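PDB 3UGV: enolase from alpha proteobacterium BAL199, which is probably a magnesium-dependent lyase that abstracts a proton next to a carboxylate group, like other members of the enolase superfamily. Local coordinates for residues 56-60 with 351-355; 71-75 with 375-379; 74-78 with 327-331; 89-93 with 127-131; 190-194 with 345-349. All blocks are in the same frame, centred on the assembly; numbering follows the deposited sequence.

Overall arrangement
Contacts 1, 2 and 3 join the antiparallel sheet of the N-terminal capping domain to three segments of the C-terminal domain: the loop after strand 346-348, the loop before helix 381-387, and the start of helix 330-337. Contact 4 lies within the capping domain and contact 5 within the C-terminal barrel. Contacts 2 and 3 share Y74 and L75, and their centres are 11 Å apart; contact 1 lies about 8 Å from contact 3, centre to centre, and is tied to it through W56 and E76. L75 packs on L90 and G130 of contact 4. E347 carries contact 3 over to contact 5 by binding the L328 nitrogen. The side chains of H327 and K194 each come within about 4 Å of a bound magnesium.

Contact 1 (56-60 with 351-355); sequences WPLIL and WADPI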
# COMPACT_ATOMS: atom_id res chain seq x y z
N TRP F 56 1.90 32.85 -33.46
CA TRP F 56 2.60 32.54 -32.23
C TRP F 56 2.73 33.80 -31.39
O TRP F 56 3.47 34.71 -31.75
CB TRP F 56 3.98 31.95 -32.53
CG TRP F 56 4.65 31.37 -31.32
CD1 TRP F 56 5.81 31.80 -30.72
CD2 TRP F 56 4.18 30.27 -30.55
NE1 TRP F 56 6.09 31.02 -29.63
CE2 TRP F 56 5.10 30.08 -29.49
CE3 TRP F 56 3.07 29.43 -30.63
CZ2 TRP F 56 4.95 29.08 -28.55
CZ3 TRP F 56 2.92 28.44 -29.69
CH2 TRP F 56 3.85 28.27 -28.67
N PRO F 57 1.99 33.87 -30.28
CA PRO F 57 2.02 35.05 -29.40
C PRO F 57 3.19 35.04 -28.41
O PRO F 57 3.53 34.00 -27.86
CB PRO F 57 0.70 34.94 -28.65
CG PRO F 57 0.43 33.47 -28.58
CD PRO F 57 1.00 32.87 -29.84
N LEU F 58 3.80 36.21 -28.20
CA LEU F 58 4.84 36.39 -27.18
C LEU F 58 4.56 37.66 -26.37
O LEU F 58 4.17 38.68 -26.93
CB LEU F 58 6.22 36.54 -27.83
CG LEU F 58 6.73 35.44 -28.74
CD1 LEU F 58 7.95 35.90 -29.52
CD2 LEU F 58 7.05 34.19 -27.95
N ILE F 59 4.74 37.59 -25.06
CA ILE F 59 4.74 38.80 -24.25
C ILE F 59 6.19 39.14 -23.88
O ILE F 59 6.87 38.36 -23.21
CB ILE F 59 3.88 38.65 -22.99
CG1 ILE F 59 2.41 38.45 -23.39
CG2 ILE F 59 4.04 39.86 -22.07
CD1 ILE F 59 1.53 37.92 -22.27
N LEU F 60 6.68 40.27 -24.37
CA LEU F 60 8.02 40.75 -24.07
C LEU F 60 8.01 41.54 -22.77
O LEU F 60 7.20 42.45 -22.60
CB LEU F 60 8.55 41.64 -25.20
CG LEU F 60 9.30 40.98 -26.36
CD1 LEU F 60 8.48 39.91 -27.03
CD2 LEU F 60 9.73 42.01 -27.39
N TRP F 351 10.71 29.52 -32.90
CA TRP F 351 9.48 30.29 -33.00
C TRP F 351 9.64 31.71 -32.49
O TRP F 351 9.00 32.62 -33.01
CB TRP F 351 8.36 29.56 -32.25
CG TRP F 351 8.12 28.17 -32.78
CD1 TRP F 351 8.65 27.62 -33.92
CD2 TRP F 351 7.32 27.15 -32.18
NE1 TRP F 351 8.21 26.33 -34.06
CE2 TRP F 351 7.39 26.02 -33.01
CE3 TRP F 351 6.53 27.10 -31.02
CZ2 TRP F 351 6.72 24.84 -32.72
CZ3 TRP F 351 5.86 25.92 -30.74
CH2 TRP F 351 5.96 24.81 -31.58
N ALA F 352 10.50 31.90 -31.50
CA ALA F 352 10.73 33.23 -30.91
C ALA F 352 11.99 33.96 -31.41
O ALA F 352 12.24 35.10 -31.02
CB ALA F 352 10.71 33.17 -29.38
N ASP F 353 12.77 33.32 -32.28
CA ASP F 353 13.99 33.93 -32.83
C ASP F 353 13.81 35.32 -33.46
O ASP F 353 14.71 36.17 -33.38
CB ASP F 353 14.64 33.00 -33.87
CG ASP F 353 15.54 31.95 -33.23
OD1 ASP F 353 15.49 31.79 -31.99
OD2 ASP F 353 16.29 31.28 -33.98
N PRO F 354 12.67 35.55 -34.13
CA PRO F 354 12.54 36.85 -34.81
C PRO F 354 12.64 38.06 -33.89
O PRO F 354 13.12 39.10 -34.34
CB PRO F 354 11.15 36.76 -35.45
CG PRO F 354 10.96 35.30 -35.71
CD PRO F 354 11.63 34.60 -34.55
N ILE F 355 12.24 37.94 -32.63
CA ILE F 355 12.30 39.09 -31.72
C ILE F 355 13.63 39.19 -30.96
O ILE F 355 13.80 40.07 -30.12
CB ILE F 355 11.11 39.11 -30.73
CG1 ILE F 355 10.97 37.78 -30.02
CG2 ILE F 355 9.83 39.45 -31.46
CD1 ILE F 355 11.89 37.62 -28.85
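W56, whose indole covers the edge of W351, is anchored by its NE1, which is hydrogen-bonded to OE1 of E76, just past the end of strand 71-75. With the ring held this way, the two indoles meet edge to face: their six-membered rings have planes 71° apart and centroids 4.8 Å from each other. The benzo edge of W351 does the touching, its CE3 lying 3.5 Å from W56 CZ2. Further along the same face, W351 CB sits over the five-membered ring of W56 as a CH-pi contact, 4.0 Å from the centroid. W56 reaches this place because its CG is anti to the backbone N (chi1 -170°). The next inward-pointing residue of the strand, L58, puts CD1 3.6 Å from I355 CG1 and also against the methyl of A352. L60 CD1 adds a looser touch on the same I355 branch. Replacing W56 by a leucine would remove the indole and would probably leave E76 OE1 without its N-H mate and the W351 edge without a face to lie on. No polar bond crosses between the two segments, so strand 52-65 and the loop 351-355 meet through aromatic and aliphatic surfaces alone, while the W56 N-H is satisfied by E76 outside the pair.

Contact 2 (71-75 with 375-379); sequences GRAYL and LGLDW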
# COMPACT_ATOMS: atom_id res chain seq x y z
N GLY F 71 16.19 44.12 -17.02
CA GLY F 71 15.86 42.71 -16.96
C GLY F 71 14.93 42.37 -18.11
O GLY F 71 13.92 43.03 -18.32
N ARG F 72 15.29 41.34 -18.88
CA ARG F 72 14.52 41.00 -20.06
C ARG F 72 14.21 39.51 -20.15
O ARG F 72 15.11 38.68 -20.08
CB ARG F 72 15.27 41.45 -21.32
CG ARG F 72 15.27 42.96 -21.54
CD ARG F 72 15.85 43.36 -22.90
NE ARG F 72 17.31 43.36 -22.89
CZ ARG F 72 18.04 44.31 -22.32
NH1 ARG F 72 17.45 45.34 -21.72
NH2 ARG F 72 19.37 44.24 -22.35
N ALA F 73 12.94 39.18 -20.30
CA ALA F 73 12.53 37.82 -20.60
C ALA F 73 11.22 37.86 -21.38
O ALA F 73 10.65 38.94 -21.62
CB ALA F 73 12.37 37.02 -19.33
N TYR F 74 10.72 36.71 -21.78
CA TYR F 74 9.48 36.68 -22.54
C TYR F 74 8.60 35.50 -22.14
O TYR F 74 9.08 34.52 -21.59
CB TYR F 74 9.74 36.68 -24.05
CG TYR F 74 10.46 35.46 -24.57
CD1 TYR F 74 9.77 34.30 -24.90
CD2 TYR F 74 11.84 35.46 -24.72
CE1 TYR F 74 10.43 33.18 -25.38
CE2 TYR F 74 12.51 34.34 -25.19
CZ TYR F 74 11.81 33.21 -25.52
OH TYR F 74 12.49 32.10 -26.00
N LEU F 75 7.32 35.63 -22.42
CA LEU F 75 6.36 34.57 -22.18
C LEU F 75 5.85 34.08 -23.52
O LEU F 75 5.76 34.86 -24.47
CB LEU F 75 5.20 35.09 -21.33
CG LEU F 75 5.43 35.23 -19.83
CD1 LEU F 75 4.37 36.10 -19.24
CD2 LEU F 75 5.38 33.87 -19.18
N LEU F 375 20.39 36.44 -19.32
CA LEU F 375 19.96 35.56 -20.40
C LEU F 375 20.53 36.02 -21.74
O LEU F 375 20.35 35.36 -22.76
CB LEU F 375 18.44 35.53 -20.50
CG LEU F 375 17.70 34.95 -19.29
CD1 LEU F 375 16.23 35.27 -19.36
CD2 LEU F 375 17.94 33.45 -19.23
N GLY F 376 21.21 37.17 -21.72
CA GLY F 376 21.76 37.76 -22.92
C GLY F 376 20.74 38.03 -24.01
O GLY F 376 21.02 37.84 -25.19
N LEU F 377 19.55 38.47 -23.63
CA LEU F 377 18.52 38.79 -24.62
C LEU F 377 18.55 40.27 -24.97
O LEU F 377 18.60 41.12 -24.09
CB LEU F 377 17.12 38.42 -24.11
CG LEU F 377 16.74 36.97 -23.82
CD1 LEU F 377 15.27 36.91 -23.50
CD2 LEU F 377 17.06 36.06 -24.99
N ASP F 378 18.49 40.56 -26.27
CA ASP F 378 18.31 41.94 -26.73
C ASP F 378 17.27 41.96 -27.84
O ASP F 378 17.39 41.24 -28.84
CB ASP F 378 19.64 42.53 -27.19
CG ASP F 378 20.72 42.44 -26.12
OD1 ASP F 378 21.62 41.58 -26.25
OD2 ASP F 378 20.66 43.21 -25.14
N TRP F 379 16.22 42.75 -27.65
CA TRP F 379 15.10 42.71 -28.57
C TRP F 379 15.48 43.28 -29.94
O TRP F 379 16.25 44.23 -30.03
CB TRP F 379 13.90 43.48 -28.02
CG TRP F 379 13.44 43.11 -26.64
CD1 TRP F 379 13.16 43.97 -25.62
CD2 TRP F 379 13.17 41.79 -26.13
NE1 TRP F 379 12.75 43.29 -24.51
CE2 TRP F 379 12.74 41.95 -24.79
CE3 TRP F 379 13.27 40.51 -26.66
CZ2 TRP F 379 12.41 40.86 -23.97
CZ3 TRP F 379 12.93 39.42 -25.85
CH2 TRP F 379 12.51 39.61 -24.52
O HOH W 1 18.00 39.18 -21.18
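R72 leans toward the 375-379 segment with CG anti to its carbonyl carbon, and a bend at chi3 (-80°) turns the guanidinium onto the backbone of L377. NE then donates to L377 O over 2.8 Å in an almost straight bond (177°), the acceptor lying in the guanidinium plane. The neighbouring NH2 reaches D378 OD2 at 3.2 Å, a salt bridge whose hydrogen bond is weak and whose two flat groups are turned well out of a common plane. L377 O and D378 OD2 lie 3.1 Å apart, and the arginine donating to both probably offsets the repulsion between them. The aliphatic part is used too: R72 CD lies over the five-membered ring of W379, 3.9 Å from its centroid, while W379 NE1 is hydrogen-bonded to D62. At the other end of that indole, A73 O meets the ring edge near CH2. L377 CD1 approaches the edge of the Y74 ring, 3.9 Å from CD2, and L375 CD1 touches A73 CB. A water accepts from L377 N and donates to R72 O, and D137 binds the backbone nitrogens of both R72 and L375. The arrangement fits the two-domain architecture of the enolase superfamily, in which the chain returns from the barrel to the capping domain: here it passes across outermost strand 71-75, the two directions 81° apart.

Contact 3 (74-78 with 327-331); sequences YLEPY and HLYPE
Three hydrogen bonds carry the polar side of this contact, two of them exchanged between E76 and Y329. E76 N donates to Y329 OH (2.9 Å, 167°), and Y329 N returns a bond to E76 OE2 of 3.2 Å, nearly along the C-O axis of the carboxylate. The extended E76 chain makes this reach possible, while its OE1 is taken by W56. Y74 OH supplies the third bond, donating to E331 OE1 over 2.6 Å on the syn side of the carboxylate. Over the face of the Y329 ring stands E76 OE2, 3.8 Å above its centre, with the carboxylate and ring planes close to perpendicular. In the aromatic pair, Y74 and Y329 run past each other with nearly parallel planes but are slid apart, centroids 5.8 Å from each other, so their faces barely overlap. Y78 OH lies at the imidazole edge of H327, 3.1 Å from CE1. Apolar contact is supplied by L328, whose CD1 meets Y78 CE2 at 3.8 Å. H327, hydrogen-bonded through ND1 to D300, lies near the bound magnesium, a pairing reminiscent of the His-Asp pair in mandelate racemase. Around the contact, helix 301-304 packs on L75 and Y329, F117 of a second subunit stacks on Y78, and Y329, at the N-cap position of helix 330-337, meets E76 just past the end of strand 71-75.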
# COMPACT_ATOMS: atom_id res chain seq x y z
N TYR F 74 10.72 36.71 -21.78
CA TYR F 74 9.48 36.68 -22.54
C TYR F 74 8.60 35.50 -22.14
O TYR F 74 9.08 34.52 -21.59
CB TYR F 74 9.74 36.68 -24.05
CG TYR F 74 10.46 35.46 -24.57
CD1 TYR F 74 9.77 34.30 -24.90
CD2 TYR F 74 11.84 35.46 -24.72
CE1 TYR F 74 10.43 33.18 -25.38
CE2 TYR F 74 12.51 34.34 -25.19
CZ TYR F 74 11.81 33.21 -25.52
OH TYR F 74 12.49 32.10 -26.00
N LEU F 75 7.32 35.63 -22.42
CA LEU F 75 6.36 34.57 -22.18
C LEU F 75 5.85 34.08 -23.52
O LEU F 75 5.76 34.86 -24.47
CB LEU F 75 5.20 35.09 -21.33
CG LEU F 75 5.43 35.23 -19.83
CD1 LEU F 75 4.37 36.10 -19.24
CD2 LEU F 75 5.38 33.87 -19.18
N GLU F 76 5.53 32.79 -23.59
CA GLU F 76 4.90 32.21 -24.77
C GLU F 76 3.61 31.54 -24.34
O GLU F 76 3.59 30.34 -24.08
CB GLU F 76 5.83 31.18 -25.41
CG GLU F 76 7.24 31.68 -25.60
CD GLU F 76 8.10 30.69 -26.34
OE1 GLU F 76 8.00 30.62 -27.58
OE2 GLU F 76 8.88 29.98 -25.66
N PRO F 77 2.52 32.32 -24.30
CA PRO F 77 1.24 31.90 -23.71
C PRO F 77 0.28 31.13 -24.64
O PRO F 77 -0.82 30.82 -24.20
CB PRO F 77 0.61 33.22 -23.28
CG PRO F 77 1.09 34.19 -24.31
CD PRO F 77 2.49 33.73 -24.72
N TYR F 78 0.68 30.84 -25.88
CA TYR F 78 -0.11 29.97 -26.76
C TYR F 78 -1.34 30.62 -27.39
O TYR F 78 -1.48 30.64 -28.61
CB TYR F 78 -0.58 28.74 -26.00
CG TYR F 78 0.41 27.61 -25.91
CD1 TYR F 78 0.43 26.64 -26.89
CD2 TYR F 78 1.29 27.50 -24.84
CE1 TYR F 78 1.32 25.59 -26.83
CE2 TYR F 78 2.19 26.44 -24.75
CZ TYR F 78 2.19 25.49 -25.76
OH TYR F 78 3.06 24.42 -25.72
N HIS F 327 10.71 22.51 -21.62
CA HIS F 327 9.66 22.77 -22.58
C HIS F 327 9.60 24.26 -22.88
O HIS F 327 9.41 25.07 -21.97
CB HIS F 327 8.31 22.31 -22.06
CG HIS F 327 7.20 22.59 -23.01
ND1 HIS F 327 6.27 23.58 -22.79
CD2 HIS F 327 6.87 22.01 -24.19
CE1 HIS F 327 5.40 23.59 -23.79
NE2 HIS F 327 5.75 22.66 -24.66
N LEU F 328 9.75 24.59 -24.16
CA LEU F 328 9.84 25.97 -24.62
C LEU F 328 10.99 26.74 -23.95
O LEU F 328 11.83 26.16 -23.24
CB LEU F 328 8.49 26.67 -24.46
CG LEU F 328 7.33 26.04 -25.25
CD1 LEU F 328 6.00 26.76 -24.98
CD2 LEU F 328 7.64 26.02 -26.74
N TYR F 329 11.05 28.05 -24.22
CA TYR F 329 12.04 28.94 -23.61
C TYR F 329 13.45 28.40 -23.66
O TYR F 329 14.08 28.20 -22.62
CB TYR F 329 11.66 29.24 -22.15
CG TYR F 329 10.21 29.64 -21.99
CD1 TYR F 329 9.83 30.96 -22.07
CD2 TYR F 329 9.23 28.68 -21.78
CE1 TYR F 329 8.52 31.34 -21.94
CE2 TYR F 329 7.90 29.05 -21.64
CZ TYR F 329 7.55 30.38 -21.73
OH TYR F 329 6.24 30.77 -21.59
N PRO F 330 13.98 28.20 -24.87
CA PRO F 330 15.28 27.55 -25.05
C PRO F 330 16.40 28.32 -24.35
O PRO F 330 17.34 27.70 -23.85
CB PRO F 330 15.48 27.57 -26.57
CG PRO F 330 14.12 27.69 -27.12
CD PRO F 330 13.33 28.51 -26.15
N GLU F 331 16.29 29.64 -24.29
CA GLU F 331 17.34 30.43 -23.64
C GLU F 331 17.41 30.22 -22.12
O GLU F 331 18.45 29.81 -21.60
CB GLU F 331 17.27 31.91 -24.00
CG GLU F 331 17.35 32.16 -25.50
CD GLU F 331 16.05 31.86 -26.21
OE1 GLU F 331 14.99 31.82 -25.55
OE2 GLU F 331 16.08 31.64 -27.44

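Contact 4 (89-93 with 127-131); sequences ALHDM and AASGV
A127 meets A89, L90 and M93 where helix 123-142 crosses helix 83-97 in the alpha-helical layer of the capping domain, which backs onto its antiparallel sheet. The segment axes come within 9.8 Å of each other at a signed crossing angle of -59°, and the small A89, A127 and A128 are met by the longer L90 and M93, which span the gap. A127 points toward the other helix, and its CB touches A89 CB at 4.1 Å and the terminal methyl of M93, CE, at 3.7 Å. M93 gets there with an outstretched chain, chi2 and chi3 both near 180°, which carries SD and CE across to helix 123-142. CE goes on to rest against the backbone N of A128, while SD lies alongside V131 CG2 at 4.0 Å. L90 leaves its helix obliquely to the partner, but its CD2 branch swings in. It slides past V131 in the opposing direction, meeting CG2 at 3.9 Å. All of this is apolar, and no hydrogen bond passes from one segment to the other. The buried face is extended by neighbours: L90 also touches I59 and I61 of strand 52-65, and M93 and A128 both touch T111 of helix 104-114. At the outer side D92 forms a salt bridge with K84 of a second subunit, where Y85 of that subunit packs on A89. The most intimate approach is between L90 CD2 and the backbone oxygen of A127, 3.3 Å apart, an oxygen that also accepts the helical hydrogen bond from V131 N.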
# COMPACT_ATOMS: atom_id res chain seq x y z
N ALA F 89 -2.46 41.78 -15.81
CA ALA F 89 -1.98 41.11 -14.61
C ALA F 89 -0.53 41.47 -14.31
O ALA F 89 -0.15 41.67 -13.16
CB ALA F 89 -2.13 39.61 -14.74
N LEU F 90 0.28 41.55 -15.36
CA LEU F 90 1.69 41.88 -15.22
C LEU F 90 1.87 43.32 -14.74
O LEU F 90 2.71 43.59 -13.89
CB LEU F 90 2.43 41.66 -16.54
CG LEU F 90 2.69 40.20 -16.88
CD1 LEU F 90 3.26 40.06 -18.28
CD2 LEU F 90 3.62 39.57 -15.86
N HIS F 91 1.08 44.24 -15.29
CA HIS F 91 1.17 45.64 -14.89
C HIS F 91 0.67 45.85 -13.46
O HIS F 91 1.14 46.74 -12.75
CB HIS F 91 0.45 46.55 -15.89
CG HIS F 91 1.15 46.66 -17.21
ND1 HIS F 91 0.55 47.20 -18.33
CD2 HIS F 91 2.40 46.30 -17.59
CE1 HIS F 91 1.40 47.17 -19.34
NE2 HIS F 91 2.53 46.63 -18.92
N ASP F 92 -0.28 45.01 -13.05
CA ASP F 92 -0.78 45.05 -11.68
C ASP F 92 0.28 44.58 -10.69
O ASP F 92 0.32 45.03 -9.55
CB ASP F 92 -2.03 44.18 -11.53
CG ASP F 92 -3.31 44.97 -11.63
OD1 ASP F 92 -3.28 46.19 -11.35
OD2 ASP F 92 -4.35 44.37 -11.99
N MET F 93 1.13 43.64 -11.12
CA MET F 93 2.22 43.18 -10.26
C MET F 93 3.29 44.26 -10.20
O MET F 93 3.91 44.49 -9.17
CB MET F 93 2.81 41.86 -10.76
CG MET F 93 2.00 40.64 -10.36
SD MET F 93 2.42 39.15 -11.31
CE MET F 93 1.28 37.96 -10.62
N ALA F 127 1.58 34.70 -14.86
CA ALA F 127 2.01 36.08 -14.72
C ALA F 127 3.23 36.14 -13.80
O ALA F 127 4.22 36.80 -14.12
CB ALA F 127 0.91 36.94 -14.17
N ALA F 128 3.15 35.42 -12.68
CA ALA F 128 4.28 35.36 -11.75
C ALA F 128 5.54 34.76 -12.37
O ALA F 128 6.63 35.21 -12.06
CB ALA F 128 3.89 34.58 -10.49
N SER F 129 5.40 33.75 -13.22
CA SER F 129 6.55 33.09 -13.84
C SER F 129 7.29 34.04 -14.78
O SER F 129 8.52 34.05 -14.83
CB SER F 129 6.12 31.83 -14.60
OG SER F 129 5.68 30.81 -13.72
N GLY F 130 6.53 34.86 -15.50
CA GLY F 130 7.10 35.86 -16.39
C GLY F 130 7.91 36.91 -15.66
O GLY F 130 8.96 37.35 -16.13
N VAL F 131 7.39 37.33 -14.50
CA VAL F 131 8.10 38.29 -13.66
C VAL F 131 9.36 37.62 -13.16
O VAL F 131 10.44 38.19 -13.22
CB VAL F 131 7.26 38.69 -12.44
CG1 VAL F 131 8.12 39.35 -11.39
CG2 VAL F 131 6.10 39.59 -12.86

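Contact 5 (190-194 with 345-349); sequences FKGLK and WLEWQ
The segments 190-194 and 345-349 run nearly perpendicular, 89° apart, with the CA atoms of K194 and E347 8.6 Å from each other. Both belong to the modified (beta/alpha) barrel of the enolase superfamily; strand 157-162 pairs with 346-348 and, through N162, reaches G192 of 192-196, as expected for neighbours in the barrel. Facing the barrel interior, K194 NZ donates to E347 OE1 at 3.0 Å in a salt bridge, approaching on the anti side and tilted out of the carboxylate plane. The lysine starts with CG anti to its backbone N and then bends at chi3 (-78°), which turns the ammonium toward the glutamate. NZ also has a salt bridge to E251, a ligand of the bound magnesium, and a hydrogen bond to Y161 OH, so several oxygens grip it close to the metal. E347 in turn holds L328 N through its other oxygen, OE2. Replacing K194 by an alanine would remove the shared ammonium and would probably leave E347 OE1 and E251 without their bridging mate near the magnesium. Further along, F190 meets W348 obliquely: the ring centroids are 5.3 Å apart and the planes differ by 37°, with F190 CZ 3.5 Å from W348 CE3. W345 packs near the 191-192 backbone, and its NE1 is bonded to E248. G192 suits the crowding here, since a CB would point at W345 CH2, whose own neighbour across the segments is K191 O at 4.0 Å.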
# COMPACT_ATOMS: atom_id res chain seq x y z
N PHE F 190 20.98 17.72 -35.37
CA PHE F 190 20.28 17.34 -34.15
C PHE F 190 20.29 15.82 -33.97
O PHE F 190 20.18 15.08 -34.95
CB PHE F 190 18.83 17.82 -34.15
CG PHE F 190 18.68 19.26 -33.80
CD1 PHE F 190 18.91 19.69 -32.50
CD2 PHE F 190 18.28 20.19 -34.75
CE1 PHE F 190 18.75 21.03 -32.16
CE2 PHE F 190 18.11 21.52 -34.41
CZ PHE F 190 18.36 21.94 -33.11
N LYS F 191 20.40 15.37 -32.73
CA LYS F 191 20.40 13.93 -32.46
C LYS F 191 19.00 13.44 -32.10
O LYS F 191 18.80 12.25 -31.84
CB LYS F 191 21.38 13.60 -31.34
CG LYS F 191 22.82 14.04 -31.59
CD LYS F 191 23.62 13.92 -30.26
CE LYS F 191 25.14 13.96 -30.44
NZ LYS F 191 25.69 15.27 -30.89
N GLY F 192 18.03 14.35 -32.08
CA GLY F 192 16.66 13.98 -31.80
C GLY F 192 15.69 14.97 -32.42
O GLY F 192 16.02 16.14 -32.60
N LEU F 193 14.51 14.49 -32.76
CA LEU F 193 13.48 15.30 -33.41
C LEU F 193 12.20 15.02 -32.64
O LEU F 193 11.96 13.89 -32.25
CB LEU F 193 13.29 14.84 -34.87
CG LEU F 193 14.49 14.96 -35.80
CD1 LEU F 193 14.18 14.34 -37.15
CD2 LEU F 193 14.86 16.43 -35.98
N LYS F 194 11.36 16.03 -32.42
CA LYS F 194 10.02 15.75 -31.93
C LYS F 194 9.07 15.44 -33.08
O LYS F 194 8.93 16.22 -34.02
CB LYS F 194 9.45 16.90 -31.09
CG LYS F 194 8.01 16.61 -30.65
CD LYS F 194 7.63 17.40 -29.44
CE LYS F 194 8.22 16.79 -28.19
NZ LYS F 194 8.09 17.74 -27.06
N TRP F 345 17.13 16.30 -21.89
CA TRP F 345 17.11 16.94 -23.20
C TRP F 345 16.58 18.36 -23.11
O TRP F 345 15.70 18.66 -22.29
CB TRP F 345 16.19 16.20 -24.18
CG TRP F 345 16.65 14.85 -24.67
CD1 TRP F 345 16.41 13.64 -24.09
CD2 TRP F 345 17.37 14.57 -25.89
NE1 TRP F 345 16.93 12.63 -24.86
CE2 TRP F 345 17.54 13.17 -25.96
CE3 TRP F 345 17.91 15.37 -26.91
CZ2 TRP F 345 18.21 12.55 -27.03
CZ3 TRP F 345 18.58 14.75 -27.96
CH2 TRP F 345 18.71 13.36 -28.02
N LEU F 346 17.08 19.22 -23.99
CA LEU F 346 16.55 20.57 -24.14
C LEU F 346 15.65 20.64 -25.37
O LEU F 346 16.07 20.28 -26.47
CB LEU F 346 17.70 21.57 -24.31
CG LEU F 346 17.19 23.01 -24.43
CD1 LEU F 346 17.85 23.91 -23.42
CD2 LEU F 346 17.38 23.53 -25.84
N GLU F 347 14.41 21.08 -25.20
CA GLU F 347 13.54 21.22 -26.36
C GLU F 347 13.90 22.49 -27.10
O GLU F 347 13.88 23.57 -26.52
CB GLU F 347 12.07 21.27 -25.95
CG GLU F 347 11.14 21.33 -27.16
CD GLU F 347 9.68 21.48 -26.76
OE1 GLU F 347 8.86 20.61 -27.13
OE2 GLU F 347 9.36 22.47 -26.07
N TRP F 348 14.21 22.38 -28.39
CA TRP F 348 14.58 23.55 -29.16
C TRP F 348 13.58 23.85 -30.27
O TRP F 348 13.13 22.95 -30.97
CB TRP F 348 16.00 23.42 -29.74
CG TRP F 348 16.46 24.63 -30.56
CD1 TRP F 348 17.14 25.72 -30.09
CD2 TRP F 348 16.27 24.85 -31.97
NE1 TRP F 348 17.39 26.60 -31.13
CE2 TRP F 348 16.87 26.09 -32.29
CE3 TRP F 348 15.67 24.11 -33.00
CZ2 TRP F 348 16.87 26.61 -33.58
CZ3 TRP F 348 15.67 24.64 -34.29
CH2 TRP F 348 16.26 25.88 -34.57
N GLN F 349 13.26 25.13 -30.40
CA GLN F 349 12.45 25.62 -31.52
C GLN F 349 12.87 27.06 -31.78
O GLN F 349 13.44 27.71 -30.90
CB GLN F 349 10.95 25.53 -31.20
CG GLN F 349 10.46 26.57 -30.20
CD GLN F 349 10.85 26.25 -28.77
OE1 GLN F 349 10.93 25.08 -28.37
NE2 GLN F 349 11.07 27.29 -27.98